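Local coordinates for tight junction protein ZO-3 (Homo sapiens, PDB 3KFV), which serves as a tight-junction scaffold of the MAGUK family, helping to link claudins, occludin and junctional adhesion molecules to the actin cytoskeleton, at residues F5-H10 / D27-L32; S143-V148 / D198-L203. All blocks are in the same frame, centred on the assembly; numbering follows the deposited sequence.

Overall arrangement
The two contacts lie one after the other along the chain, in the two parts of the SH3–guanylate kinase-like fragment of this scaffold. Contact 1 joins two neighbouring strands of the antiparallel SH3 sheet, whereas contact 2 sets the residues leading into strand 148-151 beside strand 200-203 in the parallel sheet of the guanylate kinase-like part. Their centres are 26 Å apart and their nearest atoms about 12 Å, so they do not touch. Strand 134-141 links them along the chain: it pairs with strand 5-9 of contact 1, and the chain then runs on into 143-148 of contact 2. R8 and R146 also both reach the 215-220 region, through Y215 and Y219 respectively.

Contact 1: residues F5-H10 / D27-L32; sequences FYIRTH and DVFHVL
With CG of Y6 beside its backbone N and anti to its carbonyl carbon (chi1 -63°), and CG of H30 anti to its own N (chi1 -179°), the two rings meet across the strands. Their planes lie 30° apart but are slid past each other, so overlap is slight; Y6 CE1 comes within 3.4 Å of H30 CD2, and the phenol OH sits over one face of the imidazole. The pair is non-hydrogen-bonded in the antiparallel register. Between strands 5-9 and 28-32, the I7–F29 pair supplies two backbone bonds, I7 N to F29 O at 2.8 Å and F29 N to I7 O at 2.7 Å. V31 N gives a further bond to F5 O, while T9 N to D27 O (3.0 Å) extends the ladder beyond the last bridge.

On the other face of the sheet, F5 CE2 lies 3.8 Å from V31 CG2, the side chains running alongside each other, and I7 CG2 rests on F29 CB. Back on the Y6–H30 face, CG of R8 packs against V28 CG2, while its guanidinium leads away to a salt bridge with E135. The Y6 ring also meets that of W296, and E60 accepts a bond from H30 ND1. A serine in place of Y6 would probably leave the H30 imidazole without its aromatic neighbour and open a gap beside W296. The chemistry thus differs by face: F5, I7, F29 and V31 give an apolar, buried SH3 core, while the face of Y6, R8, V28 and H30 combines ring and aliphatic packing with polar ties to E135 on adjoining strand 134-141 and E60 on strand 60-66, two strands over from 28-33.

Contact 2: residues S143-V148 / D198-L203; sequences SFKRPV and DKHALL
K145 lies across the imidazole of H200 at about a right angle, its CG over one ring face and its CB 4.1 Å from the ring centroid in an off-centre CH-pi contact. H200 uses the edge of the same ring: ND1 donates to R146 O over 3.0 Å, with the acceptor near the ring plane and the N-H pointing fairly straight at it (158°). The backbone carbonyl thereby fixes the rotation of the imidazole that K145 covers. Beyond CG the lysine chain is extended, which carries CD to 3.1 Å from D198 O and lets NZ make a weak hydrogen bond to that carbonyl; the D198 carboxylate stays beyond salt-bridge distance.

Further along, the backbones join in parallel register. V148 N donates to A201 O at 2.8 Å, and L203 N returns a bond of the same length to V148 O, so V148 bonds to residues on both sides of L202. Alongside this ladder, P147 CB touches L203 CD1 at 3.9 Å and V148 CB meets L202 CD2.

The second shell fixes these groups from several directions. F170 meets the H200 ring, Q291 accepts a bond from R146 N, and the R146 guanidinium is held by Y219 O. Helix 188-196 packs on P147, A201 and L203 through V191, while helix 155-165 covers L202. Helices lying against neighbouring parallel strands are typical of the alpha/beta core of guanylate kinase-like domains, where strand 200-203 runs between 148-151 and 170-172.

Contact 1: residues F5-H10 / D27-L32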
ATOM      1  N   PHE A   5      21.884  -9.242  -2.221  1.00 46.19           N
ATOM      2  CA  PHE A   5      20.502  -9.688  -2.211  1.00 38.47           C
ATOM      3  C   PHE A   5      19.603  -8.575  -1.694  1.00 41.51           C
ATOM      4  O   PHE A   5      20.065  -7.469  -1.403  1.00 42.10           O
ATOM      5  CB  PHE A   5      20.363 -10.902  -1.307  1.00 37.82           C
ATOM      6  CG  PHE A   5      21.108 -10.770  -0.015  1.00 39.99           C
ATOM      7  CD1 PHE A   5      22.308 -11.430   0.177  1.00 40.58           C
ATOM      8  CD2 PHE A   5      20.620  -9.970   1.002  1.00 41.64           C
ATOM      9  CE1 PHE A   5      23.000 -11.307   1.363  1.00 42.79           C
ATOM     10  CE2 PHE A   5      21.312  -9.838   2.192  1.00 40.64           C
ATOM     11  CZ  PHE A   5      22.502 -10.509   2.372  1.00 41.18           C
ATOM     12  N   TYR A   6      18.316  -8.876  -1.579  1.00 40.93           N
ATOM     13  CA  TYR A   6      17.355  -7.920  -1.054  1.00 37.08           C
ATOM     14  C   TYR A   6      16.875  -8.391   0.303  1.00 35.52           C
ATOM     15  O   TYR A   6      16.701  -9.586   0.537  1.00 35.51           O
ATOM     16  CB  TYR A   6      16.170  -7.747  -2.006  1.00 36.72           C
ATOM     17  CG  TYR A   6      16.548  -7.185  -3.359  1.00 40.06           C
ATOM     18  CD1 TYR A   6      16.772  -5.822  -3.536  1.00 39.23           C
ATOM     19  CD2 TYR A   6      16.679  -8.017  -4.459  1.00 43.54           C
ATOM     20  CE1 TYR A   6      17.119  -5.307  -4.774  1.00 40.49           C
ATOM     21  CE2 TYR A   6      17.023  -7.515  -5.706  1.00 47.67           C
ATOM     22  CZ  TYR A   6      17.244  -6.162  -5.861  1.00 50.55           C
ATOM     23  OH  TYR A   6      17.587  -5.677  -7.110  1.00 51.67           O
ATOM     24  N   ILE A   7      16.667  -7.446   1.205  1.00 40.03           N
ATOM     25  CA  ILE A   7      16.290  -7.788   2.565  1.00 37.64           C
ATOM     26  C   ILE A   7      15.082  -6.964   3.009  1.00 37.16           C
ATOM     27  O   ILE A   7      14.951  -5.786   2.660  1.00 34.98           O
ATOM     28  CB  ILE A   7      17.478  -7.574   3.533  1.00 33.86           C
ATOM     29  CG1 ILE A   7      17.567  -8.723   4.533  1.00 36.75           C
ATOM     30  CG2 ILE A   7      17.378  -6.235   4.233  1.00 35.52           C
ATOM     31  CD1 ILE A   7      18.029 -10.020   3.922  1.00 33.54           C
ATOM     32  N   ARG A   8      14.185  -7.599   3.754  1.00 34.66           N
ATOM     33  CA  ARG A   8      13.080  -6.879   4.367  1.00 35.34           C
ATOM     34  C   ARG A   8      13.268  -6.856   5.891  1.00 36.59           C
ATOM     35  O   ARG A   8      13.591  -7.874   6.502  1.00 37.97           O
ATOM     36  CB  ARG A   8      11.745  -7.506   3.975  1.00 29.14           C
ATOM     37  CG  ARG A   8      10.606  -6.512   3.934  1.00 31.92           C
ATOM     38  CD  ARG A   8       9.386  -7.083   3.226  1.00 34.56           C
ATOM     39  NE  ARG A   8       8.690  -8.117   3.993  1.00 33.40           N
ATOM     40  CZ  ARG A   8       7.452  -7.992   4.458  1.00 33.54           C
ATOM     41  NH1 ARG A   8       6.770  -6.879   4.234  1.00 34.85           N
ATOM     42  NH2 ARG A   8       6.890  -8.979   5.139  1.00 36.19           N
ATOM     43  N   THR A   9      13.085  -5.687   6.495  1.00 33.79           N
ATOM     44  CA  THR A   9      13.374  -5.505   7.913  1.00 34.18           C
ATOM     45  C   THR A   9      12.118  -5.665   8.776  1.00 36.32           C
ATOM     46  O   THR A   9      11.066  -5.116   8.461  1.00 37.72           O
ATOM     47  CB  THR A   9      14.017  -4.122   8.166  1.00 34.64           C
ATOM     48  OG1 THR A   9      13.101  -3.091   7.788  1.00 35.70           O
ATOM     49  CG2 THR A   9      15.289  -3.961   7.347  1.00 33.04           C
ATOM     50  N   HIS A  10      12.233  -6.417   9.867  1.00 36.20           N
ATOM     51  CA  HIS A  10      11.089  -6.683  10.735  1.00 35.43           C
ATOM     52  C   HIS A  10      11.293  -6.197  12.171  1.00 39.93           C
ATOM     53  O   HIS A  10      10.744  -6.753  13.126  1.00 37.43           O
ATOM     54  CB  HIS A  10      10.729  -8.168  10.697  1.00 33.89           C
ATOM     55  CG  HIS A  10      10.230  -8.619   9.362  1.00 38.36           C
ATOM     56  ND1 HIS A  10       8.918  -8.456   8.965  1.00 36.15           N
ATOM     57  CD2 HIS A  10      10.870  -9.197   8.319  1.00 36.50           C
ATOM     58  CE1 HIS A  10       8.772  -8.928   7.740  1.00 37.06           C
ATOM     59  NE2 HIS A  10       9.940  -9.384   7.326  1.00 36.96           N
ATOM     60  N   ASP A  27      10.354  -2.114   5.510  1.00 36.39           N
ATOM     61  CA  ASP A  27      11.312  -1.497   4.602  1.00 33.49           C
ATOM     62  C   ASP A  27      12.148  -2.560   3.906  1.00 33.54           C
ATOM     63  O   ASP A  27      12.368  -3.641   4.446  1.00 33.54           O
ATOM     64  CB  ASP A  27      12.208  -0.508   5.346  1.00 40.99           C
ATOM     65  CG  ASP A  27      11.517   0.827   5.601  1.00 47.82           C
ATOM     66  OD1 ASP A  27      10.794   1.305   4.701  1.00 46.31           O
ATOM     67  OD2 ASP A  27      11.701   1.399   6.699  1.00 50.06           O
ATOM     68  N   VAL A  28      12.598  -2.254   2.695  1.00 37.35           N
ATOM     69  CA  VAL A  28      13.367  -3.207   1.905  1.00 34.94           C
ATOM     70  C   VAL A  28      14.706  -2.607   1.511  1.00 38.30           C
ATOM     71  O   VAL A  28      14.795  -1.434   1.153  1.00 42.34           O
ATOM     72  CB  VAL A  28      12.601  -3.655   0.634  1.00 33.06           C
ATOM     73  CG1 VAL A  28      13.473  -4.551  -0.220  1.00 33.66           C
ATOM     74  CG2 VAL A  28      11.313  -4.379   1.006  1.00 30.72           C
ATOM     75  N   PHE A  29      15.753  -3.415   1.582  1.00 40.22           N
ATOM     76  CA  PHE A  29      17.083  -2.935   1.241  1.00 44.89           C
ATOM     77  C   PHE A  29      17.769  -3.807   0.209  1.00 42.40           C
ATOM     78  O   PHE A  29      17.822  -5.031   0.337  1.00 41.26           O
ATOM     79  CB  PHE A  29      17.955  -2.827   2.495  1.00 44.86           C
ATOM     80  CG  PHE A  29      17.534  -1.733   3.421  1.00 47.62           C
ATOM     81  CD1 PHE A  29      18.205  -0.524   3.433  1.00 52.24           C
ATOM     82  CD2 PHE A  29      16.450  -1.905   4.268  1.00 45.91           C
ATOM     83  CE1 PHE A  29      17.810   0.492   4.283  1.00 54.67           C
ATOM     84  CE2 PHE A  29      16.049  -0.895   5.118  1.00 46.12           C
ATOM     85  CZ  PHE A  29      16.729   0.305   5.126  1.00 51.75           C
ATOM     86  N   HIS A  30      18.295  -3.165  -0.821  1.00 43.94           N
ATOM     87  CA  HIS A  30      19.188  -3.841  -1.731  1.00 44.57           C
ATOM     88  C   HIS A  30      20.570  -3.824  -1.101  1.00 47.06           C
ATOM     89  O   HIS A  30      21.284  -2.826  -1.185  1.00 48.00           O
ATOM     90  CB  HIS A  30      19.205  -3.138  -3.083  1.00 44.33           C
ATOM     91  CG  HIS A  30      20.097  -3.794  -4.088  1.00 46.87           C
ATOM     92  ND1 HIS A  30      20.745  -3.090  -5.078  1.00 49.76           N
ATOM     93  CD2 HIS A  30      20.459  -5.089  -4.245  1.00 49.35           C
ATOM     94  CE1 HIS A  30      21.461  -3.925  -5.812  1.00 51.15           C
ATOM     95  NE2 HIS A  30      21.305  -5.143  -5.326  1.00 48.79           N
ATOM     96  N   VAL A  31      20.925  -4.921  -0.435  1.00 46.49           N
ATOM     97  CA  VAL A  31      22.233  -5.052   0.201  1.00 45.67           C
ATOM     98  C   VAL A  31      23.307  -5.273  -0.858  1.00 46.88           C
ATOM     99  O   VAL A  31      23.400  -6.358  -1.440  1.00 46.05           O
ATOM    100  CB  VAL A  31      22.258  -6.222   1.196  1.00 41.53           C
ATOM    101  CG1 VAL A  31      23.627  -6.349   1.833  1.00 40.37           C
ATOM    102  CG2 VAL A  31      21.199  -6.022   2.248  1.00 42.57           C
ATOM    103  N   LEU A  32      24.107  -4.240  -1.101  1.00 42.46           N
ATOM    104  CA  LEU A  32      25.093  -4.265  -2.177  1.00 45.33           C
ATOM    105  C   LEU A  32      26.249  -5.217  -1.893  1.00 50.88           C
ATOM    106  O   LEU A  32      26.663  -5.981  -2.770  1.00 48.75           O
ATOM    107  CB  LEU A  32      25.621  -2.856  -2.457  1.00 47.30           C
ATOM    108  CG  LEU A  32      24.562  -1.843  -2.903  1.00 51.10           C
ATOM    109  CD1 LEU A  32      25.206  -0.522  -3.308  1.00 50.07           C
ATOM    110  CD2 LEU A  32      23.728  -2.412  -4.039  1.00 44.53           C
TER

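Contact 2: residues S143-V148 / D198-L203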
ATOM      1  N   SER A 143       1.104 -13.915  -8.033  1.00 39.86           N
ATOM      2  CA  SER A 143       0.436 -15.121  -8.500  1.00 35.60           C
ATOM      3  C   SER A 143      -0.986 -15.095  -7.985  1.00 32.70           C
ATOM      4  O   SER A 143      -1.596 -16.131  -7.745  1.00 35.03           O
ATOM      5  CB  SER A 143       1.153 -16.363  -7.988  1.00 39.80           C
ATOM      6  OG  SER A 143       1.193 -16.360  -6.570  1.00 48.00           O
ATOM      7  N   PHE A 144      -1.495 -13.888  -7.789  1.00 36.51           N
ATOM      8  CA  PHE A 144      -2.872 -13.682  -7.362  1.00 38.69           C
ATOM      9  C   PHE A 144      -3.302 -12.281  -7.785  1.00 36.70           C
ATOM     10  O   PHE A 144      -2.459 -11.425  -8.080  1.00 34.41           O
ATOM     11  CB  PHE A 144      -3.010 -13.872  -5.845  1.00 35.16           C
ATOM     12  CG  PHE A 144      -2.218 -12.890  -5.031  1.00 31.39           C
ATOM     13  CD1 PHE A 144      -2.818 -11.754  -4.516  1.00 31.50           C
ATOM     14  CD2 PHE A 144      -0.875 -13.099  -4.781  1.00 34.92           C
ATOM     15  CE1 PHE A 144      -2.093 -10.847  -3.766  1.00 30.46           C
ATOM     16  CE2 PHE A 144      -0.142 -12.187  -4.031  1.00 33.61           C
ATOM     17  CZ  PHE A 144      -0.753 -11.062  -3.526  1.00 30.06           C
ATOM     18  N   LYS A 145      -4.607 -12.052  -7.849  1.00 36.01           N
ATOM     19  CA  LYS A 145      -5.094 -10.721  -8.179  1.00 35.90           C
ATOM     20  C   LYS A 145      -5.006  -9.808  -6.955  1.00 35.69           C
ATOM     21  O   LYS A 145      -5.604 -10.079  -5.910  1.00 36.48           O
ATOM     22  CB  LYS A 145      -6.502 -10.782  -8.780  1.00 36.08           C
ATOM     23  CG  LYS A 145      -6.481 -11.088 -10.284  1.00 38.22           C
ATOM     24  CD  LYS A 145      -7.861 -11.347 -10.847  1.00 45.09           C
ATOM     25  CE  LYS A 145      -7.830 -11.419 -12.370  1.00 55.71           C
ATOM     26  NZ  LYS A 145      -9.192 -11.656 -12.970  1.00 59.08           N
ATOM     27  N   ARG A 146      -4.232  -8.737  -7.093  1.00 32.69           N
ATOM     28  CA  ARG A 146      -3.908  -7.860  -5.976  1.00 33.55           C
ATOM     29  C   ARG A 146      -5.112  -7.037  -5.533  1.00 32.53           C
ATOM     30  O   ARG A 146      -5.867  -6.538  -6.364  1.00 30.01           O
ATOM     31  CB  ARG A 146      -2.756  -6.927  -6.367  1.00 34.76           C
ATOM     32  CG  ARG A 146      -1.499  -7.644  -6.842  1.00 34.65           C
ATOM     33  CD  ARG A 146      -0.490  -6.670  -7.455  1.00 36.36           C
ATOM     34  NE  ARG A 146      -0.130  -5.592  -6.538  1.00 32.52           N
ATOM     35  CZ  ARG A 146       0.625  -4.545  -6.862  1.00 32.24           C
ATOM     36  NH1 ARG A 146       1.112  -4.420  -8.083  1.00 33.51           N
ATOM     37  NH2 ARG A 146       0.891  -3.613  -5.961  1.00 36.06           N
ATOM     38  N   PRO A 147      -5.298  -6.891  -4.211  1.00 34.14           N
ATOM     39  CA  PRO A 147      -6.393  -6.031  -3.746  1.00 31.82           C
ATOM     40  C   PRO A 147      -6.207  -4.622  -4.287  1.00 30.73           C
ATOM     41  O   PRO A 147      -5.077  -4.206  -4.533  1.00 32.78           O
ATOM     42  CB  PRO A 147      -6.235  -6.052  -2.223  1.00 28.13           C
ATOM     43  CG  PRO A 147      -5.506  -7.323  -1.936  1.00 30.23           C
ATOM     44  CD  PRO A 147      -4.572  -7.522  -3.095  1.00 30.09           C
ATOM     45  N   VAL A 148      -7.298  -3.897  -4.487  1.00 29.85           N
ATOM     46  CA  VAL A 148      -7.203  -2.547  -5.022  1.00 30.40           C
ATOM     47  C   VAL A 148      -7.832  -1.565  -4.050  1.00 29.02           C
ATOM     48  O   VAL A 148      -9.009  -1.680  -3.712  1.00 32.66           O
ATOM     49  CB  VAL A 148      -7.890  -2.424  -6.413  1.00 33.57           C
ATOM     50  CG1 VAL A 148      -7.802  -0.993  -6.927  1.00 31.64           C
ATOM     51  CG2 VAL A 148      -7.270  -3.389  -7.416  1.00 24.89           C
ATOM     52  N   ASP A 198     -10.353 -15.521  -7.640  1.00 46.48           N
ATOM     53  CA  ASP A 198      -9.621 -14.908  -8.741  1.00 46.11           C
ATOM     54  C   ASP A 198     -10.170 -13.538  -9.131  1.00 44.38           C
ATOM     55  O   ASP A 198     -10.268 -13.218 -10.312  1.00 50.29           O
ATOM     56  CB  ASP A 198      -9.620 -15.826  -9.961  1.00 52.50           C
ATOM     57  CG  ASP A 198      -8.384 -15.643 -10.818  1.00 65.48           C
ATOM     58  OD1 ASP A 198      -7.272 -15.614 -10.237  1.00 64.22           O
ATOM     59  OD2 ASP A 198      -8.525 -15.531 -12.062  1.00 61.27           O
ATOM     60  N   LYS A 199     -10.518 -12.726  -8.139  1.00 44.17           N
ATOM     61  CA  LYS A 199     -10.992 -11.372  -8.397  1.00 42.70           C
ATOM     62  C   LYS A 199     -10.197 -10.347  -7.592  1.00 39.43           C
ATOM     63  O   LYS A 199      -9.625 -10.674  -6.558  1.00 40.75           O
ATOM     64  CB  LYS A 199     -12.469 -11.245  -8.035  1.00 39.62           C
ATOM     65  CG  LYS A 199     -13.391 -12.161  -8.793  1.00 43.65           C
ATOM     66  CD  LYS A 199     -14.830 -11.892  -8.381  1.00 47.87           C
ATOM     67  CE  LYS A 199     -15.778 -12.988  -8.847  1.00 45.65           C
ATOM     68  NZ  LYS A 199     -17.115 -12.808  -8.195  1.00 50.81           N
ATOM     69  N   HIS A 200     -10.166  -9.107  -8.074  1.00 35.74           N
ATOM     70  CA  HIS A 200      -9.607  -8.007  -7.303  1.00 35.33           C
ATOM     71  C   HIS A 200     -10.579  -7.639  -6.196  1.00 35.76           C
ATOM     72  O   HIS A 200     -11.743  -7.340  -6.465  1.00 31.70           O
ATOM     73  CB  HIS A 200      -9.402  -6.769  -8.174  1.00 30.69           C
ATOM     74  CG  HIS A 200      -8.413  -6.951  -9.278  1.00 30.16           C
ATOM     75  ND1 HIS A 200      -7.067  -7.143  -9.049  1.00 33.72           N
ATOM     76  CD2 HIS A 200      -8.567  -6.937 -10.622  1.00 34.38           C
ATOM     77  CE1 HIS A 200      -6.436  -7.253 -10.205  1.00 32.63           C
ATOM     78  NE2 HIS A 200      -7.325  -7.134 -11.175  1.00 38.12           N
ATOM     79  N   ALA A 201     -10.101  -7.647  -4.955  1.00 34.92           N
ATOM     80  CA  ALA A 201     -10.898  -7.155  -3.843  1.00 30.08           C
ATOM     81  C   ALA A 201     -10.780  -5.639  -3.796  1.00 33.08           C
ATOM     82  O   ALA A 201      -9.678  -5.097  -3.688  1.00 35.50           O
ATOM     83  CB  ALA A 201     -10.430  -7.770  -2.540  1.00 29.43           C
ATOM     84  N   LEU A 202     -11.913  -4.953  -3.902  1.00 33.44           N
ATOM     85  CA  LEU A 202     -11.932  -3.497  -3.878  1.00 31.27           C
ATOM     86  C   LEU A 202     -12.082  -3.019  -2.444  1.00 33.26           C
ATOM     87  O   LEU A 202     -12.992  -3.452  -1.735  1.00 34.24           O
ATOM     88  CB  LEU A 202     -13.076  -2.963  -4.742  1.00 33.40           C
ATOM     89  CG  LEU A 202     -12.962  -3.199  -6.250  1.00 32.99           C
ATOM     90  CD1 LEU A 202     -14.312  -3.075  -6.926  1.00 35.67           C
ATOM     91  CD2 LEU A 202     -11.964  -2.237  -6.866  1.00 33.42           C
ATOM     92  N   LEU A 203     -11.188  -2.126  -2.022  1.00 33.24           N
ATOM     93  CA  LEU A 203     -11.138  -1.668  -0.632  1.00 33.37           C
ATOM     94  C   LEU A 203     -11.276  -0.157  -0.479  1.00 36.54           C
ATOM     95  O   LEU A 203     -10.646   0.620  -1.202  1.00 35.28           O
ATOM     96  CB  LEU A 203      -9.827  -2.092   0.016  1.00 31.31           C
ATOM     97  CG  LEU A 203      -9.559  -3.579   0.191  1.00 32.04           C
ATOM     98  CD1 LEU A 203      -8.076  -3.814   0.346  1.00 28.84           C
ATOM     99  CD2 LEU A 203     -10.316  -4.079   1.402  1.00 42.64           C
TER